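Local coordinates for protein alpha-L-arabinofuranosidase B (Aspergillus kawachii, PDB 6SXT) that hydrolyses terminal non-reducing alpha-L-arabinofuranose residues from arabinoxylan, arabinan and related plant polysaccharides, using a catalytic domain joined to an arabinose-binding domain, at residues R346-Q358 with Y397-A409. Numbering follows the deposited sequence.
Sequences RYIAHTDTTVNTQ and YIRHYNFELLLNA. With SO4 (sulfate ion), chain F; SO4 (sulfate ion), chain R.
The His-350 ring carries the methyl CD2 of Leu-407 over the middle of one face, a CH-pi contact 3.3 Å from the ring centroid and 12° off its normal. With CG anti to the backbone N (chi1 179°), the Leu-407 branch is carried toward His-350, and chi2 turns CD2 onto the ring. Both ring nitrogens are engaged: ND1 reaches a lone pair of Asp-352 O in the carbonyl plane at 2.7 Å, and NE2 bonds to Asp-392, which together fix the ring's rotation. The Arg-399 guanidinium has Tyr-401 CD2 over the centre of one face; NH1 donates at 2.9 Å to Asn-408 OD1, in the guanidinium plane. Arg-346 grips Thr-357 through NE and NH1, with a sulfate at its edge. Between the hairpins, Leu-407 N donates to Thr-353 O at 2.8 Å, while the bond from Val-355 N to Leu-405 O is weak. The axes of strands 354-358 and 404-409 come within 5.0 Å, their directions 122° apart, consistent with a single backbone bridge, Thr-354 with Leu-406. These beta-trefoil hairpins, the second holding substrate-binding His-400, Asn-402 and Phe-403, meet strand 451-455, whose substrate-binding Leu-452 touches Val-355 and Leu-405, and strand 386-390, whose Ser-390 touches His-350 and Leu-407.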
loop_
_atom_site.group_PDB
_atom_site.type_symbol
_atom_site.label_atom_id
_atom_site.label_comp_id
_atom_site.label_asym_id
_atom_site.label_seq_id
_atom_site.Cartn_x
_atom_site.Cartn_y
_atom_site.Cartn_z
ATOM N N ARG A 346 -7.839 33.242 -4.449
ATOM C CA ARG A 346 -6.562 32.794 -3.843
ATOM C C ARG A 346 -5.923 31.716 -4.702
ATOM O O ARG A 346 -6.622 30.925 -5.394
ATOM C CB ARG A 346 -6.711 32.288 -2.418
ATOM C CG ARG A 346 -7.468 33.242 -1.504
ATOM C CD ARG A 346 -7.553 32.799 -0.087
ATOM N NE ARG A 346 -6.331 32.967 0.668
ATOM C CZ ARG A 346 -6.031 34.073 1.364
ATOM N NH1 ARG A 346 -4.901 34.161 2.019
ATOM N NH2 ARG A 346 -6.887 35.073 1.396
ATOM N N TYR A 347 -4.616 31.653 -4.643
ATOM C CA TYR A 347 -3.754 30.707 -5.376
ATOM C C TYR A 347 -2.780 30.055 -4.405
ATOM O O TYR A 347 -2.435 30.627 -3.352
ATOM C CB TYR A 347 -2.954 31.405 -6.473
ATOM C CG TYR A 347 -3.789 31.847 -7.632
ATOM C CD1 TYR A 347 -4.531 33.020 -7.532
ATOM C CD2 TYR A 347 -3.819 31.158 -8.830
ATOM C CE1 TYR A 347 -5.315 33.469 -8.563
ATOM C CE2 TYR A 347 -4.608 31.590 -9.885
ATOM C CZ TYR A 347 -5.302 32.796 -9.767
ATOM O OH TYR A 347 -6.104 33.211 -10.802
ATOM N N ILE A 348 -2.327 28.829 -4.746
ATOM C CA ILE A 348 -1.299 28.145 -3.952
ATOM C C ILE A 348 0.009 28.915 -4.148
ATOM O O ILE A 348 0.501 29.050 -5.288
ATOM C CB ILE A 348 -1.126 26.658 -4.360
ATOM C CG1 ILE A 348 -2.471 25.933 -4.213
ATOM C CG2 ILE A 348 -0.009 26.039 -3.536
ATOM C CD1 ILE A 348 -2.393 24.432 -4.438
ATOM N N ALA A 349 0.531 29.353 -3.034
ATOM C CA ALA A 349 1.782 30.128 -3.042
ATOM C C ALA A 349 2.651 29.643 -1.900
ATOM O O ALA A 349 2.404 28.560 -1.288
ATOM C CB ALA A 349 1.444 31.603 -2.925
ATOM N N HIS A 350 3.701 30.383 -1.543
ATOM C CA HIS A 350 4.473 29.994 -0.372
ATOM C C HIS A 350 5.110 31.271 0.210
ATOM O O HIS A 350 5.309 32.237 -0.565
ATOM C CB HIS A 350 5.508 28.913 -0.689
ATOM C CG HIS A 350 6.629 29.414 -1.532
ATOM N ND1 HIS A 350 7.827 29.812 -0.939
ATOM C CD2 HIS A 350 6.754 29.571 -2.867
ATOM C CE1 HIS A 350 8.635 30.206 -1.915
ATOM N NE2 HIS A 350 8.007 30.091 -3.105
ATOM N N THR A 351 5.367 31.191 1.487
ATOM C CA THR A 351 6.173 32.206 2.244
ATOM C C THR A 351 7.331 31.432 2.845
ATOM O O THR A 351 7.111 30.665 3.814
ATOM C CB THR A 351 5.350 32.909 3.309
ATOM O OG1 THR A 351 4.169 33.398 2.678
ATOM C CG2 THR A 351 6.154 34.051 3.913
ATOM N N ASP A 352 8.493 31.511 2.224
ATOM C CA ASP A 352 9.644 30.639 2.533
ATOM C C ASP A 352 9.155 29.170 2.492
ATOM O O ASP A 352 8.610 28.805 1.451
ATOM C CB ASP A 352 10.291 31.088 3.841
ATOM C CG ASP A 352 10.923 32.472 3.609
ATOM O OD1 ASP A 352 11.432 32.691 2.503
ATOM O OD2 ASP A 352 10.841 33.258 4.537
ATOM N N THR A 353 9.348 28.392 3.540
ATOM C CA THR A 353 8.999 26.933 3.441
ATOM C C THR A 353 7.506 26.712 3.612
ATOM O O THR A 353 7.092 25.533 3.302
ATOM C CB THR A 353 9.725 26.081 4.471
ATOM O OG1 THR A 353 9.321 26.440 5.778
ATOM C CG2 THR A 353 11.227 26.207 4.331
ATOM N N THR A 354 6.712 27.669 4.074
ATOM C CA THR A 354 5.274 27.470 4.328
ATOM C C THR A 354 4.524 27.559 2.997
ATOM O O THR A 354 4.412 28.642 2.389
ATOM C CB THR A 354 4.696 28.475 5.322
ATOM O OG1 THR A 354 5.427 28.367 6.535
ATOM C CG2 THR A 354 3.244 28.200 5.612
ATOM N N VAL A 355 3.889 26.462 2.560
ATOM C CA VAL A 355 2.968 26.529 1.411
ATOM C C VAL A 355 1.596 26.984 1.901
ATOM O O VAL A 355 1.059 26.469 2.924
ATOM C CB VAL A 355 2.922 25.145 0.709
ATOM C CG1 VAL A 355 2.013 25.210 -0.481
ATOM C CG2 VAL A 355 4.313 24.675 0.348
ATOM N N ASN A 356 1.029 27.973 1.229
ATOM C CA ASN A 356 -0.189 28.665 1.691
ATOM C C ASN A 356 -1.049 29.048 0.509
ATOM O O ASN A 356 -0.703 28.771 -0.646
ATOM C CB ASN A 356 0.160 29.838 2.637
ATOM C CG ASN A 356 1.184 30.822 2.085
ATOM O OD1 ASN A 356 1.932 31.391 2.921
ATOM N ND2 ASN A 356 1.175 31.048 0.796
ATOM N N THR A 357 -2.186 29.707 0.785
ATOM C CA THR A 357 -2.933 30.353 -0.282
ATOM C C THR A 357 -2.911 31.865 0.001
ATOM O O THR A 357 -2.967 32.237 1.174
ATOM C CB THR A 357 -4.349 29.817 -0.462
ATOM O OG1 THR A 357 -5.126 30.259 0.647
ATOM C CG2 THR A 357 -4.370 28.292 -0.560
ATOM N N GLN A 358 -2.850 32.589 -1.087
ATOM C CA GLN A 358 -2.856 34.065 -1.086
ATOM C C GLN A 358 -3.632 34.547 -2.295
ATOM O O GLN A 358 -3.613 33.949 -3.387
ATOM C CB GLN A 358 -1.400 34.538 -1.100
ATOM C CG GLN A 358 -0.632 34.153 0.138
ATOM C CD GLN A 358 0.760 34.759 0.162
ATOM O OE1 GLN A 358 0.908 35.990 0.142
ATOM N NE2 GLN A 358 1.786 33.929 0.220
ATOM N N TYR A 397 10.860 21.778 -4.009
ATOM C CA TYR A 397 9.573 21.187 -4.415
ATOM C C TYR A 397 8.624 21.174 -3.236
ATOM O O TYR A 397 8.998 21.087 -2.100
ATOM C CB TYR A 397 9.783 19.747 -4.894
ATOM C CG TYR A 397 10.689 19.593 -6.071
ATOM C CD1 TYR A 397 12.066 19.592 -5.888
ATOM C CD2 TYR A 397 10.196 19.464 -7.361
ATOM C CE1 TYR A 397 12.924 19.458 -6.955
ATOM C CE2 TYR A 397 11.048 19.303 -8.441
ATOM C CZ TYR A 397 12.409 19.296 -8.223
ATOM O OH TYR A 397 13.234 19.140 -9.300
ATOM N N ILE A 398 7.332 21.179 -3.549
ATOM C CA ILE A 398 6.261 20.947 -2.565
ATOM C C ILE A 398 6.380 19.493 -2.083
ATOM O O ILE A 398 6.405 18.581 -2.921
ATOM C CB ILE A 398 4.871 21.229 -3.153
ATOM C CG1 ILE A 398 4.790 22.670 -3.697
ATOM C CG2 ILE A 398 3.850 20.945 -2.067
ATOM C CD1 ILE A 398 3.428 23.081 -4.200
ATOM N N ARG A 399 6.505 19.324 -0.778
ATOM C CA ARG A 399 6.601 17.983 -0.150
ATOM C C ARG A 399 5.742 18.007 1.090
ATOM O O ARG A 399 5.576 19.045 1.758
ATOM C CB ARG A 399 8.058 17.604 0.116
ATOM C CG ARG A 399 8.767 18.486 1.149
ATOM C CD ARG A 399 8.576 18.076 2.588
ATOM N NE ARG A 399 9.174 16.800 2.891
ATOM C CZ ARG A 399 10.465 16.571 3.049
ATOM N NH1 ARG A 399 11.339 17.580 3.090
ATOM N NH2 ARG A 399 10.930 15.338 3.154
ATOM N N HIS A 400 5.199 16.861 1.462
ATOM C CA HIS A 400 4.527 16.766 2.759
ATOM C C HIS A 400 5.520 16.333 3.842
ATOM O O HIS A 400 6.459 15.539 3.587
ATOM C CB HIS A 400 3.252 15.900 2.671
ATOM C CG HIS A 400 3.466 14.454 2.344
ATOM N ND1 HIS A 400 3.824 13.546 3.314
ATOM C CD2 HIS A 400 3.254 13.790 1.199
ATOM C CE1 HIS A 400 3.859 12.345 2.748
ATOM N NE2 HIS A 400 3.561 12.480 1.432
ATOM N N TYR A 401 5.268 16.808 5.051
ATOM C CA TYR A 401 6.086 16.549 6.244
ATOM C C TYR A 401 5.203 16.788 7.451
ATOM O O TYR A 401 4.643 17.891 7.630
ATOM C CB TYR A 401 7.295 17.505 6.264
ATOM C CG TYR A 401 8.269 17.122 7.329
ATOM C CD1 TYR A 401 8.124 17.559 8.627
ATOM C CD2 TYR A 401 9.310 16.272 7.020
ATOM C CE1 TYR A 401 9.031 17.168 9.601
ATOM C CE2 TYR A 401 10.222 15.878 7.980
ATOM C CZ TYR A 401 10.070 16.337 9.269
ATOM O OH TYR A 401 10.949 15.933 10.219
ATOM N N ASN A 402 4.992 15.746 8.254
ATOM C CA ASN A 402 3.962 15.786 9.306
ATOM C C ASN A 402 2.622 16.194 8.682
ATOM O O ASN A 402 1.783 16.829 9.325
ATOM C CB ASN A 402 4.329 16.753 10.447
ATOM C CG ASN A 402 5.344 16.156 11.393
ATOM O OD1 ASN A 402 5.386 14.935 11.567
ATOM N ND2 ASN A 402 6.204 17.005 11.962
ATOM N N PHE A 403 2.422 15.859 7.392
ATOM C CA PHE A 403 1.178 16.108 6.628
ATOM C C PHE A 403 0.893 17.598 6.391
ATOM O O PHE A 403 -0.175 17.939 5.869
ATOM C CB PHE A 403 -0.037 15.441 7.286
ATOM C CG PHE A 403 0.140 13.944 7.435
ATOM C CD1 PHE A 403 0.543 13.165 6.363
ATOM C CD2 PHE A 403 -0.016 13.355 8.657
ATOM C CE1 PHE A 403 0.720 11.790 6.518
ATOM C CE2 PHE A 403 0.096 11.977 8.795
ATOM C CZ PHE A 403 0.512 11.228 7.739
ATOM N N GLU A 404 1.893 18.452 6.625
ATOM C CA GLU A 404 1.846 19.848 6.130
ATOM C C GLU A 404 2.664 19.924 4.839
ATOM O O GLU A 404 3.702 19.228 4.691
ATOM C CB GLU A 404 2.405 20.824 7.175
ATOM C CG GLU A 404 2.262 22.268 6.688
ATOM C CD GLU A 404 2.562 23.320 7.753
ATOM O OE1 GLU A 404 2.698 22.917 8.929
ATOM O OE2 GLU A 404 2.592 24.545 7.391
ATOM N N LEU A 405 2.230 20.742 3.888
ATOM C CA LEU A 405 2.994 20.936 2.640
ATOM C C LEU A 405 4.046 22.038 2.872
ATOM O O LEU A 405 3.662 23.165 3.265
ATOM C CB LEU A 405 2.124 21.309 1.455
ATOM C CG LEU A 405 1.021 20.274 1.131
ATOM C CD1 LEU A 405 0.428 20.584 -0.202
ATOM C CD2 LEU A 405 1.556 18.855 1.162
ATOM N N LEU A 406 5.262 21.666 2.581
ATOM C CA LEU A 406 6.429 22.551 2.775
ATOM C C LEU A 406 7.163 22.638 1.469
ATOM O O LEU A 406 7.089 21.751 0.619
ATOM C CB LEU A 406 7.374 22.008 3.831
ATOM C CG LEU A 406 6.815 21.774 5.235
ATOM C CD1 LEU A 406 7.939 21.249 6.087
ATOM C CD2 LEU A 406 6.179 23.018 5.859
ATOM N N LEU A 407 7.804 23.790 1.229
ATOM C CA LEU A 407 8.697 23.936 0.093
ATOM C C LEU A 407 10.124 23.685 0.564
ATOM O O LEU A 407 10.693 24.557 1.293
ATOM C CB LEU A 407 8.569 25.342 -0.531
ATOM C CG LEU A 407 9.489 25.587 -1.711
ATOM C CD1 LEU A 407 9.173 24.660 -2.889
ATOM C CD2 LEU A 407 9.382 27.029 -2.186
ATOM N N ASN A 408 10.701 22.552 0.181
ATOM C CA ASN A 408 12.022 22.108 0.646
ATOM C C ASN A 408 12.869 21.717 -0.538
ATOM O O ASN A 408 12.356 21.288 -1.619
ATOM C CB ASN A 408 11.947 20.954 1.658
ATOM C CG ASN A 408 11.308 21.242 2.988
ATOM O OD1 ASN A 408 10.764 20.336 3.638
ATOM N ND2 ASN A 408 11.369 22.471 3.519
ATOM N N ALA A 409 14.179 21.837 -0.384
ATOM C CA ALA A 409 15.121 21.455 -1.426
ATOM C C ALA A 409 15.166 19.918 -1.562
ATOM O O ALA A 409 15.295 19.229 -0.547
ATOM C CB ALA A 409 16.499 22.002 -1.112
HETATM S S SO4 F . 15.166 23.679 2.608
HETATM O O1 SO4 F . 15.865 24.296 1.534
HETATM O O2 SO4 F . 13.966 24.350 2.913
HETATM O O3 SO4 F . 15.935 23.747 3.804
HETATM O O4 SO4 F . 14.914 22.273 2.267
HETATM S S SO4 R . -5.355 37.391 3.777
HETATM O O1 SO4 R . -5.018 38.611 4.472
HETATM O O2 SO4 R . -5.741 37.708 2.419
HETATM O O3 SO4 R . -4.188 36.500 3.795
HETATM O O4 SO4 R . -6.470 36.762 4.452
#